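Local coordinates for protein D-aminopeptidase (Burkholderia sp. LK4, PDB 5TZB) that probably releases beta-amino acid or D-amino acid residues from the N-termini of short peptides, as an Ntn hydrolase of peptidase family S58, at residues Cys82-His87 with Ile300-Ala305; Thr109-Thr114 with Val261-Thr266; His192-Gly197 with Gly223-Leu228; Ala216-Asn221 with Glu347-Ala352; Asn90-Ala95 with Thr293-Gly298. All coordinates share one frame; numbering follows the deposited sequence.

Interaction 1: residues Cys82-His87 with Ile300-Ala305; sequences CFAGVH and IFLAFA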
# COMPACT_ATOMS: atom_id res chain seq x y z
N CYS C 82 6.16 -17.72 -11.79
CA CYS C 82 4.88 -17.18 -12.21
C CYS C 82 4.74 -15.75 -11.72
O CYS C 82 5.11 -15.43 -10.59
CB CYS C 82 3.71 -18.01 -11.66
SG CYS C 82 3.61 -19.70 -12.23
N PHE C 83 4.19 -14.89 -12.56
CA PHE C 83 3.76 -13.60 -12.09
C PHE C 83 2.67 -13.80 -11.02
O PHE C 83 1.88 -14.75 -11.08
CB PHE C 83 3.27 -12.73 -13.24
CG PHE C 83 4.38 -12.17 -14.11
CD1 PHE C 83 5.62 -11.84 -13.56
CD2 PHE C 83 4.18 -11.96 -15.48
CE1 PHE C 83 6.64 -11.30 -14.36
CE2 PHE C 83 5.20 -11.43 -16.29
CZ PHE C 83 6.43 -11.10 -15.73
N ALA C 84 2.67 -12.95 -10.00
CA ALA C 84 1.75 -13.12 -8.89
C ALA C 84 1.53 -11.81 -8.16
O ALA C 84 2.28 -10.86 -8.34
CB ALA C 84 2.25 -14.20 -7.94
N GLY C 85 0.49 -11.77 -7.33
CA GLY C 85 0.19 -10.60 -6.55
C GLY C 85 -0.60 -11.01 -5.32
O GLY C 85 -1.18 -12.10 -5.28
N VAL C 86 -0.63 -10.14 -4.32
CA VAL C 86 -1.38 -10.43 -3.10
C VAL C 86 -2.34 -9.31 -2.77
O VAL C 86 -2.10 -8.15 -3.10
CB VAL C 86 -0.45 -10.63 -1.89
CG1 VAL C 86 0.40 -11.86 -2.09
CG2 VAL C 86 0.44 -9.40 -1.66
N HIS C 87 -3.45 -9.67 -2.11
CA HIS C 87 -4.30 -8.66 -1.50
C HIS C 87 -4.73 -9.06 -0.10
O HIS C 87 -5.12 -10.20 0.15
CB HIS C 87 -5.56 -8.37 -2.33
CG HIS C 87 -6.44 -7.36 -1.66
ND1 HIS C 87 -6.24 -6.00 -1.80
CD2 HIS C 87 -7.44 -7.50 -0.76
CE1 HIS C 87 -7.11 -5.35 -1.05
NE2 HIS C 87 -7.85 -6.23 -0.40
N ILE C 300 -6.47 -13.30 3.74
CA ILE C 300 -5.28 -13.02 2.95
C ILE C 300 -5.33 -13.75 1.62
O ILE C 300 -5.52 -14.97 1.58
CB ILE C 300 -4.01 -13.40 3.75
CG1 ILE C 300 -3.95 -12.58 5.04
CG2 ILE C 300 -2.75 -13.24 2.91
CD1 ILE C 300 -2.83 -12.98 6.00
N PHE C 301 -5.17 -13.00 0.53
CA PHE C 301 -5.41 -13.52 -0.81
C PHE C 301 -4.19 -13.45 -1.73
O PHE C 301 -3.49 -12.44 -1.77
CB PHE C 301 -6.56 -12.75 -1.48
CG PHE C 301 -7.75 -12.50 -0.58
CD1 PHE C 301 -8.21 -13.46 0.29
CD2 PHE C 301 -8.41 -11.26 -0.63
CE1 PHE C 301 -9.31 -13.21 1.12
CE2 PHE C 301 -9.51 -11.01 0.20
CZ PHE C 301 -9.96 -11.97 1.06
N LEU C 302 -3.97 -14.53 -2.47
CA LEU C 302 -2.86 -14.61 -3.42
C LEU C 302 -3.41 -15.01 -4.77
O LEU C 302 -4.28 -15.87 -4.85
CB LEU C 302 -1.82 -15.63 -2.95
CG LEU C 302 -0.68 -16.02 -3.90
CD1 LEU C 302 0.22 -14.85 -4.18
CD2 LEU C 302 0.12 -17.14 -3.27
N ALA C 303 -2.90 -14.37 -5.81
CA ALA C 303 -3.22 -14.75 -7.18
C ALA C 303 -1.94 -14.92 -8.01
O ALA C 303 -1.04 -14.08 -7.93
CB ALA C 303 -4.12 -13.72 -7.82
N PHE C 304 -1.85 -16.00 -8.76
CA PHE C 304 -0.73 -16.16 -9.70
C PHE C 304 -1.22 -16.56 -11.09
O PHE C 304 -2.28 -17.17 -11.25
CB PHE C 304 0.31 -17.17 -9.17
CG PHE C 304 -0.15 -18.61 -9.16
CD1 PHE C 304 0.06 -19.44 -10.25
CD2 PHE C 304 -0.74 -19.15 -8.02
CE1 PHE C 304 -0.36 -20.77 -10.24
CE2 PHE C 304 -1.15 -20.47 -7.99
CZ PHE C 304 -0.96 -21.28 -9.11
N ALA C 305 -0.42 -16.21 -12.09
CA ALA C 305 -0.77 -16.45 -13.48
C ALA C 305 0.29 -17.31 -14.15
O ALA C 305 1.49 -17.13 -13.91
CB ALA C 305 -0.94 -15.13 -14.21
O HOH W 1 3.37 -15.96 -15.24

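Interaction 2: residues Thr109-Thr114 with Val261-Thr266; sequences TPIAYT and VVTIAT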
# COMPACT_ATOMS: atom_id res chain seq x y z
N THR C 109 8.16 -20.66 -5.84
CA THR C 109 8.11 -21.82 -4.95
C THR C 109 6.72 -22.43 -4.98
O THR C 109 5.79 -21.84 -5.52
CB THR C 109 8.42 -21.45 -3.49
OG1 THR C 109 7.43 -20.52 -3.02
CG2 THR C 109 9.82 -20.85 -3.36
N PRO C 110 6.55 -23.61 -4.36
CA PRO C 110 5.18 -24.02 -4.08
C PRO C 110 4.52 -23.09 -3.06
O PRO C 110 5.20 -22.29 -2.40
CB PRO C 110 5.31 -25.41 -3.47
CG PRO C 110 6.68 -25.86 -3.78
CD PRO C 110 7.53 -24.65 -3.99
N ILE C 111 3.21 -23.23 -2.95
CA ILE C 111 2.40 -22.59 -1.94
C ILE C 111 1.89 -23.63 -0.98
O ILE C 111 1.45 -24.70 -1.41
CB ILE C 111 1.19 -21.87 -2.56
CG1 ILE C 111 1.65 -20.81 -3.55
CG2 ILE C 111 0.29 -21.26 -1.48
CD1 ILE C 111 0.55 -20.37 -4.51
N ALA C 112 1.91 -23.33 0.31
CA ALA C 112 1.41 -24.27 1.30
C ALA C 112 0.43 -23.58 2.26
O ALA C 112 0.56 -22.39 2.57
CB ALA C 112 2.55 -24.92 2.04
N TYR C 113 -0.60 -24.33 2.66
CA TYR C 113 -1.53 -23.94 3.71
C TYR C 113 -1.31 -24.82 4.93
O TYR C 113 -1.18 -26.03 4.79
CB TYR C 113 -2.98 -24.12 3.26
CG TYR C 113 -3.49 -23.30 2.10
CD1 TYR C 113 -2.77 -22.24 1.58
CD2 TYR C 113 -4.73 -23.60 1.54
CE1 TYR C 113 -3.27 -21.49 0.52
CE2 TYR C 113 -5.23 -22.87 0.49
CZ TYR C 113 -4.51 -21.82 -0.02
OH TYR C 113 -5.04 -21.10 -1.07
N THR C 114 -1.33 -24.24 6.13
CA THR C 114 -1.31 -25.06 7.35
C THR C 114 -1.95 -24.29 8.51
O THR C 114 -2.66 -23.32 8.28
CB THR C 114 0.12 -25.52 7.69
OG1 THR C 114 0.09 -26.48 8.75
CG2 THR C 114 1.00 -24.34 8.07
N VAL C 261 -7.69 -18.22 3.82
CA VAL C 261 -6.62 -18.00 2.85
C VAL C 261 -7.13 -18.45 1.49
O VAL C 261 -7.84 -19.44 1.38
CB VAL C 261 -5.31 -18.72 3.24
CG1 VAL C 261 -4.77 -18.17 4.57
CG2 VAL C 261 -5.51 -20.20 3.34
N VAL C 262 -6.82 -17.65 0.47
CA VAL C 262 -7.30 -17.89 -0.88
C VAL C 262 -6.13 -17.88 -1.87
O VAL C 262 -5.30 -16.98 -1.82
CB VAL C 262 -8.33 -16.80 -1.33
CG1 VAL C 262 -8.85 -17.11 -2.72
CG2 VAL C 262 -9.50 -16.73 -0.36
N THR C 263 -6.05 -18.89 -2.73
CA THR C 263 -5.16 -18.82 -3.87
C THR C 263 -6.01 -18.84 -5.13
O THR C 263 -6.86 -19.71 -5.28
CB THR C 263 -4.12 -19.97 -3.94
OG1 THR C 263 -3.25 -19.91 -2.80
CG2 THR C 263 -3.25 -19.82 -5.19
N ILE C 264 -5.80 -17.85 -5.98
CA ILE C 264 -6.42 -17.78 -7.30
C ILE C 264 -5.37 -18.11 -8.35
O ILE C 264 -4.27 -17.55 -8.33
CB ILE C 264 -6.99 -16.38 -7.57
CG1 ILE C 264 -8.18 -16.11 -6.64
CG2 ILE C 264 -7.41 -16.24 -9.04
CD1 ILE C 264 -8.57 -14.61 -6.57
N ALA C 265 -5.68 -19.02 -9.28
CA ALA C 265 -4.76 -19.29 -10.39
C ALA C 265 -5.44 -19.05 -11.73
O ALA C 265 -6.65 -19.26 -11.89
CB ALA C 265 -4.22 -20.71 -10.32
N THR C 266 -4.65 -18.63 -12.71
CA THR C 266 -5.18 -18.47 -14.06
C THR C 266 -4.10 -18.70 -15.10
O THR C 266 -2.93 -18.41 -14.85
CB THR C 266 -5.78 -17.07 -14.30
OG1 THR C 266 -6.37 -17.02 -15.60
CG2 THR C 266 -4.72 -15.97 -14.20

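Interaction 3: residues His192-Gly197 with Gly223-Leu228; sequences HEFKGG and GVREML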
# COMPACT_ATOMS: atom_id res chain seq x y z
N HIS C 192 -18.45 -20.57 9.28
CA HIS C 192 -19.82 -20.21 9.63
C HIS C 192 -20.41 -21.12 10.71
O HIS C 192 -21.59 -21.49 10.68
CB HIS C 192 -20.70 -20.20 8.37
CG HIS C 192 -20.45 -19.02 7.48
ND1 HIS C 192 -20.86 -17.75 7.81
CD2 HIS C 192 -19.82 -18.91 6.29
CE1 HIS C 192 -20.51 -16.91 6.86
NE2 HIS C 192 -19.88 -17.59 5.91
N GLU C 193 -19.55 -21.49 11.66
CA GLU C 193 -19.92 -22.31 12.81
C GLU C 193 -20.44 -23.68 12.37
O GLU C 193 -21.20 -24.33 13.09
CB GLU C 193 -20.93 -21.57 13.68
CG GLU C 193 -20.41 -20.21 14.10
CD GLU C 193 -21.37 -19.44 14.98
OE1 GLU C 193 -21.73 -18.28 14.62
OE2 GLU C 193 -21.75 -19.96 16.04
N PHE C 194 -20.06 -24.08 11.15
CA PHE C 194 -20.15 -25.46 10.69
C PHE C 194 -18.74 -25.95 10.42
O PHE C 194 -17.79 -25.17 10.51
CB PHE C 194 -20.97 -25.58 9.42
CG PHE C 194 -22.42 -25.30 9.59
CD1 PHE C 194 -23.24 -26.18 10.27
CD2 PHE C 194 -22.98 -24.15 9.02
CE1 PHE C 194 -24.60 -25.92 10.42
CE2 PHE C 194 -24.33 -23.89 9.16
CZ PHE C 194 -25.15 -24.77 9.86
N LYS C 195 -18.59 -27.21 10.01
CA LYS C 195 -17.27 -27.72 9.63
C LYS C 195 -16.74 -26.99 8.40
O LYS C 195 -17.44 -26.84 7.39
CB LYS C 195 -17.31 -29.22 9.34
CG LYS C 195 -15.94 -29.82 9.02
CD LYS C 195 -15.01 -29.76 10.22
CE LYS C 195 -13.60 -30.24 9.88
NZ LYS C 195 -12.82 -29.23 9.10
N GLY C 196 -15.49 -26.54 8.48
CA GLY C 196 -14.88 -25.82 7.37
C GLY C 196 -13.74 -26.58 6.73
O GLY C 196 -13.69 -27.81 6.80
N GLY C 197 -12.83 -25.85 6.09
CA GLY C 197 -11.66 -26.45 5.49
C GLY C 197 -11.45 -26.14 4.02
O GLY C 197 -11.69 -25.03 3.55
N GLY C 223 -16.24 -16.70 9.95
CA GLY C 223 -17.65 -16.38 9.81
C GLY C 223 -18.60 -16.80 10.89
O GLY C 223 -18.44 -17.84 11.54
N VAL C 224 -19.61 -15.97 11.09
CA VAL C 224 -20.64 -16.31 12.05
C VAL C 224 -21.82 -16.94 11.32
O VAL C 224 -22.08 -16.69 10.13
CB VAL C 224 -21.11 -15.08 12.85
CG1 VAL C 224 -19.89 -14.34 13.40
CG2 VAL C 224 -21.88 -14.15 11.99
N ARG C 225 -22.52 -17.80 12.05
CA ARG C 225 -23.62 -18.59 11.52
C ARG C 225 -24.66 -17.79 10.71
O ARG C 225 -24.88 -18.08 9.52
CB ARG C 225 -24.32 -19.29 12.69
CG ARG C 225 -25.50 -20.15 12.28
CD ARG C 225 -25.08 -21.39 11.49
NE ARG C 225 -24.21 -22.30 12.23
CZ ARG C 225 -24.63 -23.08 13.23
NH1 ARG C 225 -25.90 -23.04 13.64
NH2 ARG C 225 -23.77 -23.90 13.85
N GLU C 226 -25.32 -16.82 11.35
CA GLU C 226 -26.43 -16.10 10.71
C GLU C 226 -26.05 -15.42 9.40
O GLU C 226 -26.93 -15.14 8.59
CB GLU C 226 -27.06 -15.05 11.65
CG GLU C 226 -26.09 -14.13 12.35
CD GLU C 226 -25.57 -14.70 13.66
OE1 GLU C 226 -25.32 -15.92 13.75
OE2 GLU C 226 -25.39 -13.89 14.60
N MET C 227 -24.77 -15.11 9.21
CA MET C 227 -24.32 -14.38 8.03
C MET C 227 -24.18 -15.25 6.78
O MET C 227 -23.92 -14.73 5.69
CB MET C 227 -22.97 -13.68 8.29
CG MET C 227 -23.05 -12.51 9.27
SD MET C 227 -24.00 -11.10 8.71
CE MET C 227 -23.83 -10.03 10.14
N LEU C 228 -24.27 -16.58 6.93
CA LEU C 228 -24.08 -17.49 5.80
C LEU C 228 -25.06 -17.22 4.65
O LEU C 228 -26.27 -17.14 4.86
CB LEU C 228 -24.22 -18.95 6.25
CG LEU C 228 -24.11 -20.01 5.15
CD1 LEU C 228 -22.75 -19.98 4.43
CD2 LEU C 228 -24.43 -21.40 5.68
O HOH W 2 -17.13 -20.08 12.21
O HOH W 3 -23.50 -17.04 15.96

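Interaction 4: residues Ala216-Asn221 with Glu347-Ala352; sequences ALVQAN and EAIVNA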
# COMPACT_ATOMS: atom_id res chain seq x y z
N ALA C 216 -9.69 -21.38 -8.08
CA ALA C 216 -9.43 -20.93 -6.71
C ALA C 216 -9.34 -22.12 -5.76
O ALA C 216 -10.08 -23.10 -5.90
CB ALA C 216 -10.52 -19.95 -6.22
N LEU C 217 -8.45 -22.02 -4.78
CA LEU C 217 -8.39 -23.01 -3.71
C LEU C 217 -8.41 -22.26 -2.37
O LEU C 217 -7.55 -21.41 -2.11
CB LEU C 217 -7.12 -23.87 -3.81
CG LEU C 217 -6.97 -25.02 -2.80
CD1 LEU C 217 -7.86 -26.16 -3.22
CD2 LEU C 217 -5.53 -25.49 -2.70
N VAL C 218 -9.41 -22.53 -1.54
CA VAL C 218 -9.49 -21.80 -0.28
C VAL C 218 -9.33 -22.73 0.91
O VAL C 218 -9.57 -23.95 0.81
CB VAL C 218 -10.83 -21.05 -0.14
CG1 VAL C 218 -11.09 -20.19 -1.37
CG2 VAL C 218 -11.98 -22.05 0.09
N GLN C 219 -8.87 -22.16 2.01
CA GLN C 219 -8.93 -22.81 3.31
C GLN C 219 -9.81 -21.92 4.18
O GLN C 219 -9.37 -20.87 4.66
CB GLN C 219 -7.53 -23.00 3.90
CG GLN C 219 -7.48 -23.65 5.26
CD GLN C 219 -6.08 -24.08 5.64
OE1 GLN C 219 -5.51 -24.97 5.00
NE2 GLN C 219 -5.51 -23.45 6.67
N ALA C 220 -11.07 -22.32 4.31
CA ALA C 220 -12.11 -21.48 4.91
C ALA C 220 -12.29 -21.79 6.39
O ALA C 220 -12.60 -22.93 6.76
CB ALA C 220 -13.44 -21.66 4.16
N ASN C 221 -12.10 -20.76 7.21
CA ASN C 221 -12.13 -20.88 8.66
C ASN C 221 -12.70 -19.62 9.31
O ASN C 221 -12.24 -19.20 10.36
CB ASN C 221 -10.71 -21.13 9.18
CG ASN C 221 -10.67 -21.56 10.64
OD1 ASN C 221 -11.35 -22.50 11.04
ND2 ASN C 221 -9.86 -20.86 11.44
N GLU C 347 -17.84 -20.10 -4.92
CA GLU C 347 -18.22 -21.52 -4.96
C GLU C 347 -17.25 -22.40 -4.18
O GLU C 347 -17.65 -23.41 -3.59
CB GLU C 347 -18.33 -22.03 -6.40
CG GLU C 347 -18.87 -23.46 -6.47
CD GLU C 347 -19.17 -23.93 -7.88
OE1 GLU C 347 -19.09 -23.11 -8.82
OE2 GLU C 347 -19.51 -25.12 -8.05
N ALA C 348 -15.98 -22.02 -4.18
CA ALA C 348 -14.96 -22.78 -3.46
C ALA C 348 -15.30 -22.82 -1.98
O ALA C 348 -15.23 -23.88 -1.36
CB ALA C 348 -13.59 -22.16 -3.67
N ILE C 349 -15.72 -21.68 -1.44
CA ILE C 349 -16.10 -21.60 -0.03
C ILE C 349 -17.33 -22.47 0.25
O ILE C 349 -17.34 -23.24 1.21
CB ILE C 349 -16.38 -20.14 0.39
CG1 ILE C 349 -15.09 -19.31 0.32
CG2 ILE C 349 -16.95 -20.10 1.81
CD1 ILE C 349 -15.31 -17.80 0.37
N VAL C 350 -18.36 -22.36 -0.59
CA VAL C 350 -19.56 -23.17 -0.36
C VAL C 350 -19.22 -24.66 -0.52
O VAL C 350 -19.73 -25.51 0.22
CB VAL C 350 -20.72 -22.77 -1.30
CG1 VAL C 350 -21.98 -23.59 -0.97
CG2 VAL C 350 -21.03 -21.28 -1.14
N ASN C 351 -18.31 -24.98 -1.45
CA ASN C 351 -17.86 -26.37 -1.60
C ASN C 351 -17.19 -26.90 -0.33
O ASN C 351 -17.34 -28.06 0.01
CB ASN C 351 -16.90 -26.51 -2.79
CG ASN C 351 -17.62 -26.74 -4.11
OD1 ASN C 351 -18.80 -27.10 -4.14
ND2 ASN C 351 -16.90 -26.58 -5.21
N ALA C 352 -16.44 -26.05 0.36
CA ALA C 352 -15.79 -26.45 1.61
C ALA C 352 -16.83 -26.86 2.65
O ALA C 352 -16.68 -27.86 3.35
CB ALA C 352 -14.91 -25.32 2.17

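Interaction 5: residues Asn90-Ala95 with Thr293-Gly298; sequences NGNGDA and TEDSSG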
# COMPACT_ATOMS: atom_id res chain seq x y z
N ASN C 90 -7.95 -8.37 5.46
CA ASN C 90 -7.79 -8.22 6.91
C ASN C 90 -6.61 -9.05 7.41
O ASN C 90 -6.71 -10.27 7.53
CB ASN C 90 -9.06 -8.66 7.63
CG ASN C 90 -9.13 -8.15 9.06
OD1 ASN C 90 -9.46 -6.98 9.30
ND2 ASN C 90 -8.86 -9.03 10.03
N GLY C 91 -5.50 -8.38 7.73
CA GLY C 91 -4.25 -9.07 8.01
C GLY C 91 -4.08 -9.71 9.37
O GLY C 91 -2.95 -9.73 9.88
N ASN C 92 -5.16 -10.22 9.97
CA ASN C 92 -5.06 -10.89 11.26
C ASN C 92 -4.62 -12.33 11.06
O ASN C 92 -5.31 -13.25 11.46
CB ASN C 92 -6.40 -10.84 12.03
CG ASN C 92 -6.21 -10.93 13.55
OD1 ASN C 92 -5.17 -11.40 14.03
ND2 ASN C 92 -7.22 -10.51 14.32
N GLY C 93 -3.45 -12.49 10.43
CA GLY C 93 -2.92 -13.80 10.11
C GLY C 93 -1.45 -13.71 9.75
O GLY C 93 -0.89 -12.61 9.61
N ASP C 94 -0.82 -14.86 9.58
CA ASP C 94 0.61 -14.90 9.33
C ASP C 94 0.90 -15.53 7.97
O ASP C 94 0.16 -16.40 7.49
CB ASP C 94 1.31 -15.69 10.43
CG ASP C 94 2.61 -15.05 10.88
OD1 ASP C 94 3.16 -14.19 10.17
OD2 ASP C 94 3.08 -15.42 11.97
N ALA C 95 1.98 -15.09 7.33
CA ALA C 95 2.38 -15.66 6.05
C ALA C 95 3.88 -15.47 5.78
O ALA C 95 4.50 -14.54 6.32
CB ALA C 95 1.57 -15.04 4.92
N THR C 293 -16.09 -9.30 7.55
CA THR C 293 -16.49 -8.31 8.55
C THR C 293 -16.03 -8.65 9.97
O THR C 293 -16.57 -8.13 10.95
CB THR C 293 -18.04 -8.09 8.53
OG1 THR C 293 -18.72 -9.32 8.78
CG2 THR C 293 -18.48 -7.58 7.18
N GLU C 294 -15.04 -9.53 10.08
CA GLU C 294 -14.50 -9.91 11.39
C GLU C 294 -13.08 -9.38 11.63
O GLU C 294 -12.17 -9.60 10.82
CB GLU C 294 -14.48 -11.44 11.54
CG GLU C 294 -15.84 -12.09 11.71
CD GLU C 294 -15.75 -13.63 11.85
OE1 GLU C 294 -15.17 -14.29 10.95
OE2 GLU C 294 -16.26 -14.16 12.86
N ASP C 295 -12.89 -8.69 12.75
CA ASP C 295 -11.54 -8.30 13.19
C ASP C 295 -10.62 -9.51 13.35
O ASP C 295 -9.42 -9.45 13.03
CB ASP C 295 -11.61 -7.55 14.52
CG ASP C 295 -10.25 -7.35 15.15
OD1 ASP C 295 -9.53 -6.46 14.67
OD2 ASP C 295 -9.89 -8.06 16.12
N SER C 296 -11.18 -10.63 13.81
CA SER C 296 -10.35 -11.79 14.17
C SER C 296 -9.93 -12.65 12.98
O SER C 296 -9.18 -13.61 13.15
CB SER C 296 -11.09 -12.69 15.15
OG SER C 296 -12.20 -13.31 14.52
N SER C 297 -10.41 -12.31 11.79
CA SER C 297 -10.25 -13.17 10.62
C SER C 297 -9.07 -12.79 9.71
O SER C 297 -9.06 -11.74 9.09
CB SER C 297 -11.56 -13.16 9.81
OG SER C 297 -11.58 -14.19 8.86
N GLY C 298 -8.09 -13.68 9.61
CA GLY C 298 -6.96 -13.46 8.72
C GLY C 298 -7.39 -13.71 7.29
O GLY C 298 -7.39 -14.85 6.82

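Interaction 1: residues Cys82-His87 with Ile300-Ala305
F301 and H87 form a hydrogen-bonded pair where segments 82-87 and 300-305 run antiparallel. The side chain of F301 starts close to its partner. F301 CB lies 3.4 Å from H87 O. CG stays near the same oxygen. At the ring, F301 CD2 sits 3.9 Å from H87 CD2. CE2 is the last atom to meet the imidazole, and the rest of the ring passes on to A282 and S283 of helix 272-289. F301 CD2 approaches the H87 ring at its edge, in the ring plane. The two side chains run side by side and point the same way. H87 has CG anti to its backbone N (chi1 178°), which sends the imidazole out beside the phenyl group. Its NE2 is hydrogen-bonded to Q280 OE1 of the second subunit.

The other face of the sheet carries A84, V86, L302 and F304, and helix 98-104 covers A84 and V86. There L302 CD1 packs 3.7 Å from V86 CG1 and also touches G85 O. A84 CB meets F304 CB at 3.8 Å.

Between these faces, G85 and A303 exchange two backbone hydrogen bonds. The one from A303 N to G85 O is 2.9 Å long and almost straight (177°). Near the end, C82 SG lies obliquely to the F304 ring. A water accepts from F83 N and donates to A305 O, 2.6 Å away.

The chemistry is that of a sheet interior: backbone polar groups pair with each other and one water bridges two more. The face of A84, V86, L302 and F304 is apolar, while the other ends in a polar imidazole bound to Q280 of the second subunit.

Interaction 2: residues Thr109-Thr114 with Val261-Thr266
V261 and Y113 slide past each other in opposite directions, with a valine methyl set over the face of the phenol ring. V261 CG2 stands 3.6 Å from the centroid of the Y113 ring, only 2° off the ring normal. This is a CH-pi contact aimed at the middle of the ring. V261 CG2 sits between its own backbone N and carbonyl carbon, and this rotamer turns it to the tyrosine.

T263 comes to the same ring from a different direction. It crosses Y113 obliquely and puts OG1 at the ring edge, near the ring plane. T263 OG1 donates a hydrogen bond of 2.8 Å to Y113 OH. Y113 in turn has CG anti to its carbonyl carbon (chi1 -63°), and its hydroxyl reaches across the gap as far as L217 O of strand 213-220, to which it is hydrogen-bonded.

I111 and T263 meet tip to tip. I111 CD1 lies 3.9 Å from T263 CG2, so T263 offers its hydroxyl to the tyrosine and its methyl to the isoleucine.

The backbones do not pair here. The strand axes stay 9.3 Å apart and run at 157°. Strand 111-115 belongs to one sheet and strand 260-266 to the other, so the contact joins the two layers of the beta sandwich expected of an Ntn hydrolase. M146 and I70 of the first sheet pack around it.

The contact is mostly apolar round one buried phenol. That phenol is satisfied twice, accepting from T263 and donating to L217, which should fix the rotation of the hydroxyl.

Interaction 3: residues His192-Gly197 with Gly223-Leu228
V224 O is gripped by two donors, H192 ND1 and M227 N, which reach it from opposite faces of its carbonyl plane. The bond from H192 ND1 to V224 O is 2.8 Å and nearly straight (168°), and the oxygen lies in the imidazole plane. The bond from M227 N closes a tight turn within 223-228. H192 and E193 themselves form the two-residue turn of a beta hairpin between strands 190-191 and 194-195, both with left-handed helical backbone angles.

The imidazole is clamped between the loop's two ends. G223 CA lies over one face. L228 covers the opposite face, L228 CD1 coming 3.6 Å from H192 CD2. Helix 272-289 adds V289 beside both H192 and L228.

R225 binds the carbonyls of the turn. Its chain bends at chi2 (69°) and chi3, which folds the guanidinium back over the hairpin. NE donates to H192 O, in the guanidinium plane. R225 NH2 donates to E193 O at 2.7 Å, meeting that carbonyl from above its plane. The group also lies flat on F194 in a stacked cation-pi contact, planes 17° apart, with R225 CZ 4.1 Å from the centroid of the F194 ring. NH1 goes to L239 O and V242 O, so several backbone carbonyls surround the charge.

The E193 carboxylate takes part as well. E193 OE1 accepts from R225 N at 2.7 Å, from above the carboxylate plane, and OE2 is hydrogen-bonded to S244 OG. A water accepts from E193 N and donates to G223 O at 2.7 Å.

Interaction 4: residues Ala216-Asn221 with Glu347-Ala352
V218 and A348 carry the apolar part of this contact between strand 216-220 and helix 347-352. V218 CG1 touches A348 CB at 3.9 Å. V218 CG2 lies 4.2 Å from I349 CG1. Both methyls rest on A348, and CG2 also reaches I349. V218 CG1 is anti to its carbonyl carbon (chi1 -52°), the rotamer that spreads both methyls toward the helix. Further along, A220 CB and A352 CB approach to 4.4 Å, one helix turn beyond A348.

A second group of contacts joins side chain to backbone. V218 CG2 rests 4.0 Å from A348 O, on the helix peptide itself. A216 O faces A348 CB more loosely, and that oxygen is hydrogen-bonded to T200 OG1.

No hydrogen bond crosses between the segments. The polar side chains of the helix turn elsewhere. E347 makes salt bridges with R203 and R24, and N351 is hydrogen-bonded to T23 and to T200 O.

Small residues let the two elements come close: the axes are 8.0 Å apart and cross at -48°. Here an outer helical layer packs on a sheet of the alpha-beta-beta-alpha sandwich. Strand 213-220 runs between strands 197-204 and 260-266. Helix 331-355 lies over this face, where I260 and V262 of the next strand touch V218 and I260 also meets I349. On the reverse face, L217 packs against T68 and I70 of the other sheet.

Interaction 5: residues Asn90-Ala95 with Thr293-Gly298
N90 and N92 hold the type I turn E294-S297 by their amide nitrogens, and this is the tight part of the contact. N92 ND2 donates to D295 O at 2.8 Å, almost straight (175°), with the oxygen in the amide plane. N90 ND2 reaches the same D295 O at 3.1 Å from the opposite face of the carbonyl. N90 ND2 also donates to S297 O at 2.9 Å. Both asparagines have CG anti to the backbone N (chi1 -162° for N90), which aims their amides at the turn. G298 packs close by: G298 CA lies 3.2 Å from N92 O, and N90 O receives a CA-H contact from the same carbon.

The other side is looser. E294 and S296 are partly exposed; S296 meets N92 chiefly through its CA, and E294 turns its carboxylate away to G223 N.

Other subunits bind several polar ends. N90 OD1 accepts from R277 and R281 of the second subunit, and R277 also pairs with D295. N92 OD1 takes the indole N-H of W140 of the fourth subunit.

The chemistry implies a polar, buried junction in which amides satisfy main-chain carbonyls while tying the turn into the tetramer.

How the interactions relate
Interactions 1, 2, 4 and 5 all reach one sheet. Strand 260-266 links three: L302 N of interaction 1 lies 2.9 Å from V262 O of interaction 2, and T263 O lies 2.8 Å from L217 N of interaction 4. Interaction 3 joins through G197 O, 2.9 Å from A220 N of interaction 4. G223 N then meets E294 OE1 of interaction 5 at 2.8 Å. Interactions 1 and 3 are the most distant, centres about 26 Å apart. Residues 247-258 are not modelled, and S259, just before strand 260-266, touches G298 of interaction 5. This is consistent with the self-cleaved chain of Ntn hydrolases, whose active site lies at the freed strand end.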